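Local coordinates for protein mRNA export factor (PDB 4YXP) that regulates viral gene expression, inhibits cellular splicing and mediates nuclear export of viral intronless mRNAs as a homodimer, here represented by its folded C-terminal domain, at residues L161-C171 / D184-F193; L116-K127 / K222-M232. All coordinates share one frame; numbering follows the deposited sequence.

In the fold
In this all-helical folded domain of ICP27, interaction 1 (161-171 with 184-193) is nested in sequence within the long loop closed by interaction 2 (116-127 with 222-232). Their centres lie 18 Å apart and the two meet directly through helix 188-204: the ring of F191 packs on L123, its CE2 3.8 Å from L123 CD1, and V192 CG2 lies 3.8 Å from C231 SG. Interaction 1 is the one that reaches the zinc site, since its first segment supplies the ligand C163, whereas interaction 2 lies away from the metal. Helix 230-241, which starts in interaction 2, packs on Y164 and A189 of interaction 1. Both contacts also touch the second subunit of the intertwined dimer.

Interaction 1: L161-C171 / D184-F193; sequences LQCYLKARGLC and DIKDIASFVF. With ZN (zinc ion), chain D.
Y164 and D187 illustrate how one carboxylate can cap a helix and tie it to a neighbour at once. With CG anti to the backbone N (chi1 171°), the tyrosine side chain heads from its helix toward 184-193. Followed outward from CB, it passes with CE2 3.9 Å from A189 CB, has R168 CG of its own segment over one face toward the CZ rim, and at the tip OH donates to D187 OD2 at 2.8 Å. The acceptor lies at the ring edge, in plane, while the hydroxyl reaches OD2 on the anti side but tilted out of the carboxylate plane, the ring and carboxylate planes 36° apart.

D187 is the N-cap of helix 188-204. Its OD1 accepts twice from S190, from N at 2.9 Å and from OG at 2.6 Å, and a weak bond joins A189 N to OD2. S190 OG in turn accepts from K186 N. The bonds to S190 and A189 fix the turn of the carboxylate that Y164 OH meets.

L170, whose N closes the Schellman motif at G169, sends CD1 to within 3.3 Å of D187 OD1 and CD2 to K186 CB. L161 forms a separate apolar flank, touching A189 and, through CD1, F193 CE2 at 3.6 Å. Two residues before L165, C163 SG binds zinc at 2.3 Å, a site completed by H242, C246 and C251. The axes of 161-167 and 188-193 run at 116° to each other, with I238 of helix 230-241 packed against Y164 and A189, and L176 of helix 173-179 against L165 and C171.

Interaction 2: L116-K127 / K222-M232; sequences LASADETLAWCK and KMHFYLPGACM
D120, buried on helix 112-132, receives three hydrogen bonds from 222-232, an example of a carboxylate satisfied from across a contact. OD1 takes two: C231 N, at 3.0 Å, meets the syn lone pair of D120 OD1, and Y226 OH, at 2.7 Å, comes in on the anti side. OD2 accepts M232 N at 3.1 Å, met on the syn side; these last two donors lie somewhat out of the carboxylate plane. Two successive amides at the start of helix 230-241 are therefore paired with one carboxylate, whose negative charge probably suits that helix end.

L123 CB makes a CH-pi contact over one face of the Y226 ring, and P228 N lies over the opposite face toward the rim. Farther along, K127 runs fully extended beyond CG and its NZ donates to Y226 O at 2.8 Å, nearly straight on to the carbonyl; W75 adds a cation-pi partner. C231, its SG 3.7 Å from L123 CD1, sits as a knob among L116, A119, D120 and L123. G229 holds the N-cap position and has no side chain; D120, from a distant helix, accepts from the amides of C231 and M232 much as an N-cap side chain would.

Interaction 1: L161-C171 / D184-F193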
loop_
_atom_site.group_PDB
_atom_site.type_symbol
_atom_site.label_atom_id
_atom_site.label_comp_id
_atom_site.label_asym_id
_atom_site.label_seq_id
_atom_site.Cartn_x
_atom_site.Cartn_y
_atom_site.Cartn_z
ATOM N N LEU B 161 -13.801 3.618 -1.861
ATOM C CA LEU B 161 -14.780 2.653 -1.378
ATOM C C LEU B 161 -15.618 3.190 -0.222
ATOM O O LEU B 161 -16.727 2.706 0.011
ATOM C CB LEU B 161 -14.081 1.362 -0.954
ATOM C CG LEU B 161 -13.471 0.558 -2.104
ATOM C CD1 LEU B 161 -12.660 -0.601 -1.562
ATOM C CD2 LEU B 161 -14.552 0.053 -3.054
ATOM N N GLN B 162 -15.099 4.178 0.502
ATOM C CA GLN B 162 -15.876 4.805 1.564
ATOM C C GLN B 162 -17.185 5.337 0.986
ATOM O O GLN B 162 -18.257 5.129 1.553
ATOM C CB GLN B 162 -15.092 5.935 2.235
ATOM C CG GLN B 162 -15.896 6.686 3.294
ATOM C CD GLN B 162 -15.039 7.600 4.149
ATOM O OE1 GLN B 162 -14.114 8.249 3.657
ATOM N NE2 GLN B 162 -15.341 7.652 5.442
ATOM N N CYS B 163 -17.089 6.013 -0.154
ATOM C CA CYS B 163 -18.267 6.564 -0.818
ATOM C C CYS B 163 -19.052 5.488 -1.577
ATOM O O CYS B 163 -20.277 5.430 -1.494
ATOM C CB CYS B 163 -17.859 7.681 -1.778
ATOM S SG CYS B 163 -19.262 8.551 -2.528
ATOM N N TYR B 164 -18.344 4.638 -2.314
ATOM C CA TYR B 164 -18.994 3.645 -3.172
ATOM C C TYR B 164 -19.815 2.624 -2.379
ATOM O O TYR B 164 -20.956 2.324 -2.736
ATOM C CB TYR B 164 -17.947 2.913 -4.018
ATOM C CG TYR B 164 -18.490 1.717 -4.778
ATOM C CD1 TYR B 164 -19.075 1.868 -6.029
ATOM C CD2 TYR B 164 -18.409 0.439 -4.244
ATOM C CE1 TYR B 164 -19.569 0.772 -6.726
ATOM C CE2 TYR B 164 -18.898 -0.658 -4.932
ATOM C CZ TYR B 164 -19.473 -0.486 -6.170
ATOM O OH TYR B 164 -19.958 -1.579 -6.852
ATOM N N LEU B 165 -19.236 2.079 -1.314
ATOM C CA LEU B 165 -19.924 1.062 -0.527
ATOM C C LEU B 165 -21.164 1.640 0.149
ATOM O O LEU B 165 -22.189 0.968 0.265
ATOM C CB LEU B 165 -18.978 0.459 0.515
ATOM C CG LEU B 165 -17.849 -0.404 -0.059
ATOM C CD1 LEU B 165 -16.858 -0.794 1.023
ATOM C CD2 LEU B 165 -18.407 -1.654 -0.738
ATOM N N LYS B 166 -21.073 2.892 0.582
ATOM C CA LYS B 166 -22.210 3.560 1.201
ATOM C C LYS B 166 -23.369 3.721 0.216
ATOM O O LYS B 166 -24.535 3.604 0.594
ATOM C CB LYS B 166 -21.797 4.928 1.744
ATOM C CG LYS B 166 -21.946 5.063 3.252
ATOM C CD LYS B 166 -21.860 6.514 3.709
ATOM C CE LYS B 166 -23.071 7.322 3.250
ATOM N NZ LYS B 166 -23.062 8.709 3.785
ATOM N N ALA B 167 -23.046 3.993 -1.044
ATOM C CA ALA B 167 -24.065 4.165 -2.077
ATOM C C ALA B 167 -24.782 2.850 -2.372
ATOM O O ALA B 167 -25.961 2.841 -2.728
ATOM C CB ALA B 167 -23.442 4.719 -3.349
ATOM N N ARG B 168 -24.064 1.743 -2.223
ATOM C CA ARG B 168 -24.622 0.426 -2.508
ATOM C C ARG B 168 -25.309 -0.177 -1.285
ATOM O O ARG B 168 -25.846 -1.282 -1.350
ATOM C CB ARG B 168 -23.525 -0.515 -3.008
ATOM C CG ARG B 168 -22.830 -0.038 -4.277
ATOM C CD ARG B 168 -23.841 0.348 -5.343
ATOM N NE ARG B 168 -23.232 0.534 -6.655
ATOM C CZ ARG B 168 -23.919 0.780 -7.767
ATOM N NH1 ARG B 168 -25.243 0.870 -7.727
ATOM N NH2 ARG B 168 -23.283 0.935 -8.922
ATOM N N GLY B 169 -25.295 0.553 -0.173
ATOM C CA GLY B 169 -25.926 0.087 1.047
ATOM C C GLY B 169 -25.213 -1.107 1.647
ATOM O O GLY B 169 -25.838 -1.967 2.267
ATOM N N LEU B 170 -23.897 -1.157 1.462
ATOM C CA LEU B 170 -23.095 -2.265 1.964
ATOM C C LEU B 170 -22.273 -1.867 3.177
ATOM O O LEU B 170 -22.190 -0.692 3.536
ATOM C CB LEU B 170 -22.169 -2.790 0.868
ATOM C CG LEU B 170 -22.863 -3.338 -0.379
ATOM C CD1 LEU B 170 -21.828 -3.870 -1.357
ATOM C CD2 LEU B 170 -23.874 -4.422 -0.018
ATOM N N CYS B 171 -21.668 -2.867 3.805
ATOM C CA CYS B 171 -20.779 -2.643 4.932
ATOM C C CYS B 171 -19.563 -1.855 4.474
ATOM O O CYS B 171 -19.214 -1.873 3.294
ATOM C CB CYS B 171 -20.345 -3.976 5.545
ATOM S SG CYS B 171 -21.716 -5.067 5.986
ATOM N N ASP B 184 -22.195 -11.181 3.072
ATOM C CA ASP B 184 -21.996 -9.744 2.885
ATOM C C ASP B 184 -21.620 -9.399 1.442
ATOM O O ASP B 184 -21.609 -8.230 1.059
ATOM C CB ASP B 184 -20.907 -9.221 3.828
ATOM C CG ASP B 184 -21.354 -9.180 5.282
ATOM O OD1 ASP B 184 -22.573 -9.262 5.545
ATOM O OD2 ASP B 184 -20.478 -9.050 6.165
ATOM N N ILE B 185 -21.302 -10.415 0.647
ATOM C CA ILE B 185 -20.894 -10.201 -0.738
ATOM C C ILE B 185 -22.118 -9.904 -1.597
ATOM O O ILE B 185 -23.004 -10.750 -1.746
ATOM C CB ILE B 185 -20.113 -11.413 -1.276
ATOM C CG1 ILE B 185 -18.851 -11.635 -0.430
ATOM C CG2 ILE B 185 -19.761 -11.211 -2.749
ATOM C CD1 ILE B 185 -18.038 -12.862 -0.814
ATOM N N LYS B 186 -22.163 -8.700 -2.162
ATOM C CA LYS B 186 -23.288 -8.283 -2.997
ATOM C C LYS B 186 -22.828 -7.596 -4.282
ATOM O O LYS B 186 -23.649 -7.155 -5.084
ATOM C CB LYS B 186 -24.209 -7.344 -2.215
ATOM C CG LYS B 186 -24.828 -7.955 -0.966
ATOM C CD LYS B 186 -25.742 -9.133 -1.289
ATOM C CE LYS B 186 -26.314 -9.746 -0.019
ATOM N NZ LYS B 186 -26.935 -11.080 -0.250
ATOM N N ASP B 187 -21.517 -7.504 -4.475
ATOM C CA ASP B 187 -20.964 -6.862 -5.662
ATOM C C ASP B 187 -19.500 -7.250 -5.814
ATOM O O ASP B 187 -18.970 -8.013 -5.007
ATOM C CB ASP B 187 -21.105 -5.339 -5.574
ATOM C CG ASP B 187 -19.977 -4.693 -4.788
ATOM O OD1 ASP B 187 -19.745 -5.095 -3.627
ATOM O OD2 ASP B 187 -19.312 -3.792 -5.339
ATOM N N ILE B 188 -18.840 -6.718 -6.838
ATOM C CA ILE B 188 -17.459 -7.097 -7.119
ATOM C C ILE B 188 -16.508 -6.603 -6.026
ATOM O O ILE B 188 -15.565 -7.306 -5.653
ATOM C CB ILE B 188 -17.014 -6.581 -8.508
ATOM C CG1 ILE B 188 -15.587 -7.042 -8.825
ATOM C CG2 ILE B 188 -17.105 -5.058 -8.586
ATOM C CD1 ILE B 188 -15.430 -8.548 -8.922
ATOM N N ALA B 189 -16.740 -5.401 -5.510
ATOM C CA ALA B 189 -15.852 -4.851 -4.494
ATOM C C ALA B 189 -15.897 -5.702 -3.231
ATOM O O ALA B 189 -14.855 -6.094 -2.705
ATOM C CB ALA B 189 -16.217 -3.411 -4.177
ATOM N N SER B 190 -17.100 -5.990 -2.746
ATOM C CA SER B 190 -17.241 -6.796 -1.540
ATOM C C SER B 190 -16.769 -8.231 -1.792
ATOM O O SER B 190 -16.237 -8.876 -0.892
ATOM C CB SER B 190 -18.690 -6.783 -1.038
ATOM O OG SER B 190 -19.609 -7.147 -2.049
ATOM N N PHE B 191 -16.949 -8.725 -3.013
ATOM C CA PHE B 191 -16.444 -10.057 -3.359
ATOM C C PHE B 191 -14.931 -10.122 -3.193
ATOM O O PHE B 191 -14.403 -10.989 -2.490
ATOM C CB PHE B 191 -16.813 -10.443 -4.795
ATOM C CG PHE B 191 -16.135 -11.702 -5.267
ATOM C CD1 PHE B 191 -16.627 -12.946 -4.905
ATOM C CD2 PHE B 191 -14.995 -11.642 -6.049
ATOM C CE1 PHE B 191 -16.000 -14.108 -5.324
ATOM C CE2 PHE B 191 -14.361 -12.801 -6.473
ATOM C CZ PHE B 191 -14.863 -14.033 -6.109
ATOM N N VAL B 192 -14.234 -9.202 -3.849
ATOM C CA VAL B 192 -12.779 -9.202 -3.840
ATOM C C VAL B 192 -12.240 -9.103 -2.413
ATOM O O VAL B 192 -11.351 -9.852 -2.021
ATOM C CB VAL B 192 -12.227 -8.058 -4.720
ATOM C CG1 VAL B 192 -10.720 -7.894 -4.531
ATOM C CG2 VAL B 192 -12.541 -8.327 -6.186
ATOM N N PHE B 193 -12.775 -8.187 -1.621
ATOM C CA PHE B 193 -12.181 -7.947 -0.314
ATOM C C PHE B 193 -12.588 -8.998 0.719
ATOM O O PHE B 193 -11.766 -9.397 1.540
ATOM C CB PHE B 193 -12.520 -6.529 0.150
ATOM C CG PHE B 193 -11.653 -5.491 -0.493
ATOM C CD1 PHE B 193 -10.388 -5.232 0.006
ATOM C CD2 PHE B 193 -12.072 -4.821 -1.631
ATOM C CE1 PHE B 193 -9.567 -4.295 -0.599
ATOM C CE2 PHE B 193 -11.255 -3.886 -2.240
ATOM C CZ PHE B 193 -10.003 -3.622 -1.724
HETATM ZN ZN ZN D . -18.799 8.748 -4.740
#

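Interaction 2: L116-K127 / K222-M232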
loop_
_atom_site.group_PDB
_atom_site.type_symbol
_atom_site.label_atom_id
_atom_site.label_comp_id
_atom_site.label_asym_id
_atom_site.label_seq_id
_atom_site.Cartn_x
_atom_site.Cartn_y
_atom_site.Cartn_z
ATOM N N LEU B 116 -4.357 -5.565 -9.361
ATOM C CA LEU B 116 -5.554 -6.225 -9.869
ATOM C C LEU B 116 -5.182 -7.558 -10.503
ATOM O O LEU B 116 -5.851 -8.571 -10.283
ATOM C CB LEU B 116 -6.276 -5.341 -10.889
ATOM C CG LEU B 116 -6.888 -4.038 -10.364
ATOM C CD1 LEU B 116 -7.491 -3.237 -11.509
ATOM C CD2 LEU B 116 -7.941 -4.317 -9.302
ATOM N N ALA B 117 -4.104 -7.553 -11.281
ATOM C CA ALA B 117 -3.632 -8.764 -11.947
ATOM C C ALA B 117 -3.226 -9.830 -10.934
ATOM O O ALA B 117 -3.449 -11.025 -11.148
ATOM C CB ALA B 117 -2.465 -8.432 -12.870
ATOM N N SER B 118 -2.632 -9.403 -9.824
ATOM C CA SER B 118 -2.194 -10.344 -8.802
ATOM C C SER B 118 -3.385 -10.943 -8.058
ATOM O O SER B 118 -3.334 -12.089 -7.621
ATOM C CB SER B 118 -1.236 -9.663 -7.822
ATOM O OG SER B 118 0.019 -9.422 -8.443
ATOM N N ALA B 119 -4.458 -10.169 -7.916
ATOM C CA ALA B 119 -5.676 -10.680 -7.307
ATOM C C ALA B 119 -6.280 -11.776 -8.189
ATOM O O ALA B 119 -6.697 -12.827 -7.700
ATOM C CB ALA B 119 -6.677 -9.559 -7.082
ATOM N N ASP B 120 -6.310 -11.537 -9.494
ATOM C CA ASP B 120 -6.813 -12.545 -10.431
ATOM C C ASP B 120 -5.891 -13.761 -10.494
ATOM O O ASP B 120 -6.363 -14.892 -10.612
ATOM C CB ASP B 120 -6.995 -11.941 -11.823
ATOM C CG ASP B 120 -8.270 -11.117 -11.937
ATOM O OD1 ASP B 120 -9.318 -11.561 -11.414
ATOM O OD2 ASP B 120 -8.226 -10.027 -12.543
ATOM N N GLU B 121 -4.583 -13.531 -10.415
ATOM C CA GLU B 121 -3.619 -14.627 -10.398
ATOM C C GLU B 121 -3.899 -15.530 -9.201
ATOM O O GLU B 121 -3.908 -16.756 -9.322
ATOM C CB GLU B 121 -2.180 -14.093 -10.338
ATOM C CG GLU B 121 -1.101 -15.174 -10.466
ATOM C CD GLU B 121 0.309 -14.635 -10.246
ATOM O OE1 GLU B 121 0.462 -13.615 -9.534
ATOM O OE2 GLU B 121 1.268 -15.234 -10.784
ATOM N N THR B 122 -4.143 -14.909 -8.051
ATOM C CA THR B 122 -4.409 -15.636 -6.819
ATOM C C THR B 122 -5.693 -16.453 -6.926
ATOM O O THR B 122 -5.704 -17.644 -6.623
ATOM C CB THR B 122 -4.518 -14.675 -5.614
ATOM O OG1 THR B 122 -3.326 -13.886 -5.522
ATOM C CG2 THR B 122 -4.713 -15.447 -4.316
ATOM N N LEU B 123 -6.771 -15.815 -7.366
ATOM C CA LEU B 123 -8.067 -16.483 -7.429
ATOM C C LEU B 123 -8.144 -17.507 -8.565
ATOM O O LEU B 123 -8.788 -18.547 -8.418
ATOM C CB LEU B 123 -9.187 -15.447 -7.573
ATOM C CG LEU B 123 -9.371 -14.480 -6.391
ATOM C CD1 LEU B 123 -10.645 -13.672 -6.558
ATOM C CD2 LEU B 123 -9.383 -15.204 -5.048
ATOM N N ALA B 124 -7.490 -17.232 -9.690
ATOM C CA ALA B 124 -7.476 -18.201 -10.784
ATOM C C ALA B 124 -6.675 -19.438 -10.381
ATOM O O ALA B 124 -7.026 -20.565 -10.743
ATOM C CB ALA B 124 -6.904 -17.582 -12.048
ATOM N N TRP B 125 -5.603 -19.222 -9.625
ATOM C CA TRP B 125 -4.803 -20.321 -9.084
ATOM C C TRP B 125 -5.658 -21.186 -8.163
ATOM O O TRP B 125 -5.637 -22.414 -8.251
ATOM C CB TRP B 125 -3.583 -19.775 -8.332
ATOM C CG TRP B 125 -2.691 -20.826 -7.730
ATOM C CD1 TRP B 125 -2.576 -21.147 -6.407
ATOM C CD2 TRP B 125 -1.778 -21.683 -8.432
ATOM N NE1 TRP B 125 -1.651 -22.153 -6.242
ATOM C CE2 TRP B 125 -1.148 -22.498 -7.469
ATOM C CE3 TRP B 125 -1.437 -21.842 -9.779
ATOM C CZ2 TRP B 125 -0.197 -23.459 -7.813
ATOM C CZ3 TRP B 125 -0.490 -22.797 -10.117
ATOM C CH2 TRP B 125 0.116 -23.592 -9.137
ATOM N N CYS B 126 -6.419 -20.539 -7.285
ATOM C CA CYS B 126 -7.336 -21.255 -6.404
ATOM C C CYS B 126 -8.377 -22.025 -7.211
ATOM O O CYS B 126 -8.723 -23.156 -6.870
ATOM C CB CYS B 126 -8.032 -20.289 -5.444
ATOM S SG CYS B 126 -6.965 -19.665 -4.135
ATOM N N LYS B 127 -8.880 -21.414 -8.279
ATOM C CA LYS B 127 -9.911 -22.055 -9.084
ATOM C C LYS B 127 -9.340 -23.275 -9.800
ATOM O O LYS B 127 -10.034 -24.274 -9.998
ATOM C CB LYS B 127 -10.514 -21.081 -10.102
ATOM C CG LYS B 127 -11.760 -21.649 -10.769
ATOM C CD LYS B 127 -12.382 -20.714 -11.792
ATOM C CE LYS B 127 -13.587 -21.383 -12.446
ATOM N NZ LYS B 127 -14.313 -20.496 -13.391
ATOM N N LYS B 222 -17.302 -25.954 -8.153
ATOM C CA LYS B 222 -16.119 -25.572 -8.926
ATOM C C LYS B 222 -15.839 -24.061 -9.007
ATOM O O LYS B 222 -15.045 -23.625 -9.841
ATOM C CB LYS B 222 -16.251 -26.122 -10.350
ATOM C CG LYS B 222 -16.357 -27.646 -10.433
ATOM C CD LYS B 222 -15.135 -28.337 -9.843
ATOM C CE LYS B 222 -15.249 -29.856 -9.924
ATOM N NZ LYS B 222 -14.184 -30.525 -9.129
ATOM N N MET B 223 -16.473 -23.266 -8.153
ATOM C CA MET B 223 -16.269 -21.809 -8.164
ATOM C C MET B 223 -16.757 -21.205 -9.482
ATOM O O MET B 223 -16.063 -20.408 -10.115
ATOM C CB MET B 223 -14.791 -21.458 -7.941
ATOM C CG MET B 223 -14.557 -20.051 -7.397
ATOM S SD MET B 223 -12.810 -19.651 -7.145
ATOM C CE MET B 223 -12.938 -18.076 -6.300
ATOM N N HIS B 224 -17.967 -21.590 -9.874
ATOM C CA HIS B 224 -18.581 -21.157 -11.126
ATOM C C HIS B 224 -18.733 -19.637 -11.195
ATOM O O HIS B 224 -18.714 -19.044 -12.275
ATOM C CB HIS B 224 -19.948 -21.839 -11.268
ATOM C CG HIS B 224 -20.646 -21.569 -12.566
ATOM N ND1 HIS B 224 -20.217 -22.095 -13.767
ATOM C CD2 HIS B 224 -21.763 -20.857 -12.842
ATOM C CE1 HIS B 224 -21.034 -21.703 -14.729
ATOM N NE2 HIS B 224 -21.979 -20.952 -14.197
ATOM N N PHE B 225 -18.866 -19.009 -10.033
ATOM C CA PHE B 225 -19.161 -17.580 -9.959
ATOM C C PHE B 225 -17.950 -16.681 -10.226
ATOM O O PHE B 225 -18.113 -15.479 -10.431
ATOM C CB PHE B 225 -19.755 -17.235 -8.589
ATOM C CG PHE B 225 -18.969 -17.780 -7.432
ATOM C CD1 PHE B 225 -17.841 -17.127 -6.972
ATOM C CD2 PHE B 225 -19.364 -18.949 -6.804
ATOM C CE1 PHE B 225 -17.119 -17.628 -5.908
ATOM C CE2 PHE B 225 -18.645 -19.457 -5.740
ATOM C CZ PHE B 225 -17.523 -18.796 -5.292
ATOM N N TYR B 226 -16.744 -17.246 -10.217
ATOM C CA TYR B 226 -15.551 -16.463 -10.536
ATOM C C TYR B 226 -14.988 -16.808 -11.911
ATOM O O TYR B 226 -14.630 -17.958 -12.189
ATOM C CB TYR B 226 -14.451 -16.656 -9.484
ATOM C CG TYR B 226 -13.155 -15.995 -9.905
ATOM C CD1 TYR B 226 -13.016 -14.610 -9.876
ATOM C CD2 TYR B 226 -12.086 -16.746 -10.364
ATOM C CE1 TYR B 226 -11.846 -14.002 -10.283
ATOM C CE2 TYR B 226 -10.912 -16.145 -10.772
ATOM C CZ TYR B 226 -10.795 -14.775 -10.728
ATOM O OH TYR B 226 -9.625 -14.182 -11.142
ATOM N N LEU B 227 -14.909 -15.795 -12.765
ATOM C CA LEU B 227 -14.279 -15.929 -14.068
ATOM C C LEU B 227 -12.927 -15.221 -14.031
ATOM O O LEU B 227 -12.855 -14.062 -13.617
ATOM C CB LEU B 227 -15.169 -15.341 -15.164
ATOM C CG LEU B 227 -16.482 -16.084 -15.422
ATOM C CD1 LEU B 227 -17.412 -15.247 -16.290
ATOM C CD2 LEU B 227 -16.220 -17.437 -16.074
ATOM N N PRO B 228 -11.845 -15.913 -14.437
ATOM C CA PRO B 228 -10.525 -15.272 -14.384
ATOM C C PRO B 228 -10.488 -13.927 -15.105
ATOM O O PRO B 228 -10.854 -13.839 -16.277
ATOM C CB PRO B 228 -9.613 -16.292 -15.074
ATOM C CG PRO B 228 -10.271 -17.596 -14.829
ATOM C CD PRO B 228 -11.749 -17.314 -14.894
ATOM N N GLY B 229 -10.048 -12.892 -14.397
ATOM C CA GLY B 229 -10.036 -11.545 -14.936
ATOM C C GLY B 229 -11.127 -10.659 -14.356
ATOM O O GLY B 229 -11.177 -9.459 -14.640
ATOM N N ALA B 230 -11.994 -11.239 -13.531
ATOM C CA ALA B 230 -13.150 -10.513 -13.004
ATOM C C ALA B 230 -12.749 -9.410 -12.032
ATOM O O ALA B 230 -13.453 -8.406 -11.917
ATOM C CB ALA B 230 -14.113 -11.476 -12.326
ATOM N N CYS B 231 -11.637 -9.599 -11.324
ATOM C CA CYS B 231 -11.176 -8.598 -10.357
ATOM C C CYS B 231 -10.753 -7.328 -11.079
ATOM O O CYS B 231 -11.159 -6.225 -10.713
ATOM C CB CYS B 231 -10.008 -9.130 -9.521
ATOM S SG CYS B 231 -10.415 -10.497 -8.416
ATOM N N MET B 232 -9.931 -7.497 -12.109
ATOM C CA MET B 232 -9.458 -6.380 -12.910
ATOM C C MET B 232 -10.592 -5.715 -13.693
ATOM O O MET B 232 -10.763 -4.496 -13.638
ATOM C CB MET B 232 -8.370 -6.849 -13.872
ATOM C CG MET B 232 -7.810 -5.752 -14.759
ATOM S SD MET B 232 -6.510 -6.350 -15.844
ATOM C CE MET B 232 -5.201 -6.669 -14.661
HETATM O O HOH W 1 -12.898 -24.842 -10.478
#